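Local coordinates for protein DnaJ homolog subfamily C member 10 (Mus musculus, PDB 3APQ) that reduces disulfide bonds in proteins of the endoplasmic reticulum, serving both the correct folding of proteins and the degradation of misfolded ones, at residues E98-E103 against E115-N120; R105-A110 against V119-P124. All blocks are in the same frame, centred on the assembly; numbering follows the deposited sequence.

Contact 1 (E98-E103 against E115-N120)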
loop_
_atom_site.group_PDB
_atom_site.type_symbol
_atom_site.label_atom_id
_atom_site.label_comp_id
_atom_site.label_asym_id
_atom_site.label_seq_id
_atom_site.Cartn_x
_atom_site.Cartn_y
_atom_site.Cartn_z
ATOM N N GLU A 98 -2.706 -9.339 9.064
ATOM C CA GLU A 98 -4.064 -9.760 8.597
ATOM C C GLU A 98 -4.608 -9.070 7.369
ATOM O O GLU A 98 -5.635 -9.493 6.794
ATOM C CB GLU A 98 -5.086 -9.559 9.721
ATOM C CG GLU A 98 -4.763 -10.345 11.028
ATOM C CD GLU A 98 -3.734 -9.664 11.901
ATOM O OE1 GLU A 98 -3.345 -8.502 11.605
ATOM O OE2 GLU A 98 -3.325 -10.298 12.891
ATOM N N ILE A 99 -3.905 -8.031 6.964
ATOM C CA ILE A 99 -4.273 -7.218 5.828
ATOM C C ILE A 99 -3.234 -7.293 4.708
ATOM O O ILE A 99 -2.078 -7.114 4.964
ATOM C CB ILE A 99 -4.473 -5.757 6.255
ATOM C CG1 ILE A 99 -5.695 -5.627 7.137
ATOM C CG2 ILE A 99 -4.573 -4.843 5.125
ATOM C CD1 ILE A 99 -5.671 -4.427 7.965
ATOM N N ILE A 100 -3.679 -7.592 3.498
ATOM C CA ILE A 100 -2.678 -7.611 2.430
ATOM C C ILE A 100 -2.772 -6.301 1.632
ATOM O O ILE A 100 -3.852 -5.935 1.171
ATOM C CB ILE A 100 -2.930 -8.819 1.456
ATOM C CG1 ILE A 100 -3.014 -10.196 2.167
ATOM C CG2 ILE A 100 -1.929 -8.819 0.283
ATOM C CD1 ILE A 100 -1.978 -10.450 3.226
ATOM N N THR A 101 -1.651 -5.574 1.494
ATOM C CA THR A 101 -1.661 -4.348 0.688
ATOM C C THR A 101 -1.311 -4.744 -0.730
ATOM O O THR A 101 -0.244 -5.330 -0.976
ATOM C CB THR A 101 -0.656 -3.342 1.230
ATOM O OG1 THR A 101 -1.097 -2.963 2.526
ATOM C CG2 THR A 101 -0.569 -2.087 0.347
ATOM N N LEU A 102 -2.243 -4.477 -1.640
ATOM C CA LEU A 102 -2.182 -5.042 -2.999
ATOM C C LEU A 102 -1.745 -3.935 -3.935
ATOM O O LEU A 102 -2.337 -2.849 -3.927
ATOM C CB LEU A 102 -3.575 -5.508 -3.446
ATOM C CG LEU A 102 -4.139 -6.666 -2.604
ATOM C CD1 LEU A 102 -5.705 -6.683 -2.760
ATOM C CD2 LEU A 102 -3.475 -7.988 -3.091
ATOM N N GLU A 103 -0.735 -4.231 -4.745
ATOM C CA GLU A 103 -0.423 -3.416 -5.911
ATOM C C GLU A 103 -1.158 -3.955 -7.142
ATOM O O GLU A 103 -1.756 -4.987 -7.055
ATOM C CB GLU A 103 1.096 -3.352 -6.095
ATOM C CG GLU A 103 1.742 -2.393 -4.997
ATOM C CD GLU A 103 2.206 -3.155 -3.708
ATOM O OE1 GLU A 103 2.585 -4.343 -3.850
ATOM O OE2 GLU A 103 2.265 -2.586 -2.574
ATOM N N GLU A 115 -11.363 -16.164 -4.903
ATOM C CA GLU A 115 -11.454 -16.006 -3.448
ATOM C C GLU A 115 -12.238 -14.755 -3.142
ATOM O O GLU A 115 -12.232 -13.815 -3.944
ATOM C CB GLU A 115 -10.053 -15.861 -2.902
ATOM C CG GLU A 115 -9.299 -17.150 -2.804
ATOM C CD GLU A 115 -7.919 -16.945 -2.133
ATOM O OE1 GLU A 115 -6.897 -16.902 -2.845
ATOM O OE2 GLU A 115 -7.841 -16.806 -0.903
ATOM N N LEU A 116 -12.896 -14.714 -1.994
ATOM C CA LEU A 116 -13.671 -13.534 -1.615
ATOM C C LEU A 116 -12.710 -12.479 -0.983
ATOM O O LEU A 116 -12.026 -12.799 -0.017
ATOM C CB LEU A 116 -14.755 -13.928 -0.619
ATOM C CG LEU A 116 -15.565 -12.775 0.004
ATOM C CD1 LEU A 116 -16.343 -12.100 -1.113
ATOM C CD2 LEU A 116 -16.523 -13.214 1.078
ATOM N N TRP A 117 -12.641 -11.293 -1.564
ATOM C CA TRP A 117 -11.739 -10.228 -1.066
ATOM C C TRP A 117 -12.534 -9.001 -0.674
ATOM O O TRP A 117 -13.399 -8.525 -1.458
ATOM C CB TRP A 117 -10.781 -9.819 -2.168
ATOM C CG TRP A 117 -9.587 -10.700 -2.289
ATOM C CD1 TRP A 117 -9.460 -11.844 -3.060
ATOM C CD2 TRP A 117 -8.311 -10.501 -1.652
ATOM N NE1 TRP A 117 -8.163 -12.344 -2.940
ATOM C CE2 TRP A 117 -7.455 -11.561 -2.070
ATOM C CE3 TRP A 117 -7.819 -9.547 -0.753
ATOM C CZ2 TRP A 117 -6.113 -11.676 -1.636
ATOM C CZ3 TRP A 117 -6.483 -9.660 -0.324
ATOM C CH2 TRP A 117 -5.661 -10.739 -0.752
ATOM N N PHE A 118 -12.218 -8.402 0.466
ATOM C CA PHE A 118 -12.842 -7.166 0.864
ATOM C C PHE A 118 -11.695 -6.174 1.001
ATOM O O PHE A 118 -10.769 -6.400 1.817
ATOM C CB PHE A 118 -13.506 -7.427 2.212
ATOM C CG PHE A 118 -14.392 -6.301 2.722
ATOM C CD1 PHE A 118 -14.846 -6.367 4.028
ATOM C CD2 PHE A 118 -14.854 -5.238 1.894
ATOM C CE1 PHE A 118 -15.719 -5.375 4.540
ATOM C CE2 PHE A 118 -15.696 -4.256 2.395
ATOM C CZ PHE A 118 -16.136 -4.311 3.728
ATOM N N VAL A 119 -11.722 -5.157 0.141
ATOM C CA VAL A 119 -10.600 -4.255 -0.060
ATOM C C VAL A 119 -10.949 -2.791 0.295
ATOM O O VAL A 119 -11.996 -2.258 -0.104
ATOM C CB VAL A 119 -10.130 -4.327 -1.535
ATOM C CG1 VAL A 119 -8.939 -3.329 -1.800
ATOM C CG2 VAL A 119 -9.736 -5.769 -1.856
ATOM N N ASN A 120 -10.055 -2.181 1.067
ATOM C CA ASN A 120 -10.132 -0.796 1.475
ATOM C C ASN A 120 -9.237 -0.007 0.539
ATOM O O ASN A 120 -7.992 -0.168 0.594
ATOM C CB ASN A 120 -9.615 -0.676 2.909
ATOM C CG ASN A 120 -9.496 0.756 3.386
ATOM O OD1 ASN A 120 -9.849 1.697 2.674
ATOM N ND2 ASN A 120 -9.052 0.920 4.625
#
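W117 sets CG anti to its own carbonyl carbon (chi1 -83°) and turns the indole plane across the CA-CB bond (chi2 89°), which aims the six-membered ring at I100 and L102. This is the first thioredoxin domain of the protein, which follows its J domain, and the contact spans two parallel strands of its sheet that are not neighbours. Strand 148-153 runs between strand 100-101 and strand 117-122, sharing backbone hydrogen bonds with I100 and L102 on one flank and with N120 of strand 117-122 on the other. No hydrogen bond joins the two segments directly; the gap is bridged by apolar side chains. I100 comes at the edge of the indole, near its plane, with CG1 4.0 Å from W117 CH2. Its branching carbon is just as close, CB lying 4.0 Å from the same CH2. L102 approaches obliquely, led by one methyl: CD1 is 3.9 Å from W117 CZ3 and 4.1 Å from W117 CE3. Cutting W117 back to an alanine would probably strip I100 of its partner on the central strand, leave L102 CD1 with V119 alone on that strand, and open a gap above strand 148-153, on the face the indole covers. On the other side of the sheet, I99 and N120 meet helix 127-142, while F118 packs edge-to-face with W136 of that helix. The L102 methyl that meets the indole also serves V119, two residues along the strand on the same sheet face as W117, where CD1 and CG2 lie 4.2 Å apart.

Contact 2 (R105-A110 against V119-P124)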
loop_
_atom_site.group_PDB
_atom_site.type_symbol
_atom_site.label_atom_id
_atom_site.label_comp_id
_atom_site.label_asym_id
_atom_site.label_seq_id
_atom_site.Cartn_x
_atom_site.Cartn_y
_atom_site.Cartn_z
ATOM N N ARG A 105 -0.684 -5.788 -9.974
ATOM C CA ARG A 105 -0.616 -7.213 -10.437
ATOM C C ARG A 105 -1.343 -8.127 -9.449
ATOM O O ARG A 105 -2.159 -8.988 -9.815
ATOM C CB ARG A 105 0.844 -7.640 -10.564
ATOM C CG ARG A 105 1.058 -9.049 -11.090
ATOM C CD ARG A 105 2.531 -9.235 -11.549
ATOM N NE ARG A 105 2.801 -8.421 -12.751
ATOM C CZ ARG A 105 2.424 -8.729 -14.006
ATOM N NH1 ARG A 105 1.768 -9.863 -14.279
ATOM N NH2 ARG A 105 2.716 -7.899 -15.009
ATOM N N GLU A 106 -1.049 -7.905 -8.171
ATOM C CA GLU A 106 -1.619 -8.720 -7.119
ATOM C C GLU A 106 -3.112 -8.439 -6.963
ATOM O O GLU A 106 -3.869 -9.364 -6.697
ATOM C CB GLU A 106 -0.827 -8.450 -5.835
ATOM C CG GLU A 106 0.560 -9.091 -5.858
ATOM C CD GLU A 106 1.599 -8.348 -6.704
ATOM O OE1 GLU A 106 1.445 -7.104 -6.945
ATOM O OE2 GLU A 106 2.555 -9.053 -7.155
ATOM N N PHE A 107 -3.539 -7.189 -7.159
ATOM C CA PHE A 107 -4.971 -6.878 -7.103
ATOM C C PHE A 107 -5.729 -7.642 -8.199
ATOM O O PHE A 107 -6.725 -8.293 -7.921
ATOM C CB PHE A 107 -5.254 -5.390 -7.271
ATOM C CG PHE A 107 -6.734 -5.076 -7.244
ATOM C CD1 PHE A 107 -7.360 -4.782 -6.044
ATOM C CD2 PHE A 107 -7.497 -5.127 -8.408
ATOM C CE1 PHE A 107 -8.759 -4.557 -6.020
ATOM C CE2 PHE A 107 -8.861 -4.896 -8.392
ATOM C CZ PHE A 107 -9.477 -4.605 -7.201
ATOM N N ASP A 108 -5.258 -7.553 -9.445
ATOM C CA ASP A 108 -5.880 -8.279 -10.540
ATOM C C ASP A 108 -5.934 -9.805 -10.329
ATOM O O ASP A 108 -6.940 -10.443 -10.640
ATOM C CB ASP A 108 -5.208 -7.942 -11.894
ATOM C CG ASP A 108 -5.457 -6.484 -12.352
ATOM O OD1 ASP A 108 -6.375 -5.771 -11.878
ATOM O OD2 ASP A 108 -4.709 -6.071 -13.254
ATOM N N ALA A 109 -4.847 -10.389 -9.833
ATOM C CA ALA A 109 -4.857 -11.808 -9.452
ATOM C C ALA A 109 -5.899 -12.125 -8.373
ATOM O O ALA A 109 -6.662 -13.107 -8.507
ATOM C CB ALA A 109 -3.477 -12.244 -8.963
ATOM N N ALA A 110 -5.935 -11.313 -7.305
ATOM C CA ALA A 110 -6.933 -11.449 -6.245
ATOM C C ALA A 110 -8.343 -11.509 -6.796
ATOM O O ALA A 110 -9.114 -12.428 -6.474
ATOM C CB ALA A 110 -6.836 -10.265 -5.279
ATOM N N VAL A 119 -11.722 -5.157 0.141
ATOM C CA VAL A 119 -10.600 -4.255 -0.060
ATOM C C VAL A 119 -10.949 -2.791 0.295
ATOM O O VAL A 119 -11.996 -2.258 -0.104
ATOM C CB VAL A 119 -10.130 -4.327 -1.535
ATOM C CG1 VAL A 119 -8.939 -3.329 -1.800
ATOM C CG2 VAL A 119 -9.736 -5.769 -1.856
ATOM N N ASN A 120 -10.055 -2.181 1.067
ATOM C CA ASN A 120 -10.132 -0.796 1.475
ATOM C C ASN A 120 -9.237 -0.007 0.539
ATOM O O ASN A 120 -7.992 -0.168 0.594
ATOM C CB ASN A 120 -9.615 -0.676 2.909
ATOM C CG ASN A 120 -9.496 0.756 3.386
ATOM O OD1 ASN A 120 -9.849 1.697 2.674
ATOM N ND2 ASN A 120 -9.052 0.920 4.625
ATOM N N PHE A 121 -9.866 0.808 -0.311
ATOM C CA PHE A 121 -9.172 1.735 -1.221
ATOM C C PHE A 121 -9.021 3.055 -0.480
ATOM O O PHE A 121 -10.016 3.724 -0.149
ATOM C CB PHE A 121 -9.953 1.985 -2.523
ATOM C CG PHE A 121 -10.018 0.788 -3.433
ATOM C CD1 PHE A 121 -9.129 0.654 -4.480
ATOM C CD2 PHE A 121 -11.017 -0.170 -3.257
ATOM C CE1 PHE A 121 -9.197 -0.462 -5.320
ATOM C CE2 PHE A 121 -11.081 -1.302 -4.084
ATOM C CZ PHE A 121 -10.172 -1.430 -5.118
ATOM N N TYR A 122 -7.791 3.414 -0.192
ATOM C CA TYR A 122 -7.520 4.632 0.603
ATOM C C TYR A 122 -6.540 5.544 -0.135
ATOM O O TYR A 122 -6.042 5.208 -1.210
ATOM C CB TYR A 122 -7.028 4.199 2.019
ATOM C CG TYR A 122 -5.673 3.499 2.018
ATOM C CD1 TYR A 122 -4.528 4.250 2.207
ATOM C CD2 TYR A 122 -5.525 2.116 1.827
ATOM C CE1 TYR A 122 -3.265 3.697 2.177
ATOM C CE2 TYR A 122 -4.178 1.525 1.802
ATOM C CZ TYR A 122 -3.086 2.344 1.999
ATOM O OH TYR A 122 -1.745 1.919 2.039
ATOM N N SER A 123 -6.274 6.735 0.410
ATOM C CA SER A 123 -5.351 7.653 -0.218
ATOM C C SER A 123 -4.577 8.349 0.907
ATOM O O SER A 123 -5.124 8.519 1.999
ATOM C CB SER A 123 -6.105 8.650 -1.100
ATOM O OG SER A 123 -5.253 9.640 -1.637
ATOM N N PRO A 124 -3.299 8.711 0.649
ATOM C CA PRO A 124 -2.538 9.428 1.670
ATOM C C PRO A 124 -3.216 10.808 1.948
ATOM O O PRO A 124 -3.903 11.350 1.078
ATOM C CB PRO A 124 -1.145 9.616 1.007
ATOM C CG PRO A 124 -1.367 9.440 -0.465
ATOM C CD PRO A 124 -2.445 8.351 -0.501
#
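The backbone bond from A110 N to E106 O, 2.9 Å long, belongs to the helical turn that carries F107 onto V119 and F121. Helix 104-113 covers one face of the thioredoxin-fold sheet here, and F107 is the residue that reaches V119 and F121. With CG anti to the backbone N (chi1 179°), the phenyl group of F107 extends from the helix until CE1 lies 3.5 Å from CZ of F121. The two side chains cross at about a right angle, but the rings themselves meet obliquely, planes at 62° and centroids 5.7 Å apart. V119 fits beside this pair: its CG1 methyl sits over one face of the F121 ring, 3.7 Å above the plane and toward the rim, and at the edge of F107, 4.4 Å from CE1. F175 of strand 171-175 extends the aromatic group, meeting F107 edge-to-face and touching V119 and F121. At the far end of strand 117-122, Y122 touches C129 from the other side of the sheet. All three residues that meet are buried and apolar, and no hydrogen bond crosses between the segments, which implies that helix and strand are held together here by the fit of ring carbons and a methyl.

Overall arrangement
Contacts 1 and 2 have centres 6 Å apart and follow one beta-alpha-beta crossover: strand 100-101, helix 104-113, then strand 117-122. Both lie on the sheet face beneath that helix. V119 belongs to both, giving CG2 to contact 1 and CG1 to contact 2. They also touch directly, W117 NE1 packing 3.4 Å from A110 CB and L102 CB lying 4.1 Å from F107 N, so the packing runs on from one contact to the other between helix 104-113 and the sheet. Strand 117-122 leads to the redox-active C126 and C129, at the start of helix 127-142 across the sheet; F121 in contact 2 lies near this pair without touching it.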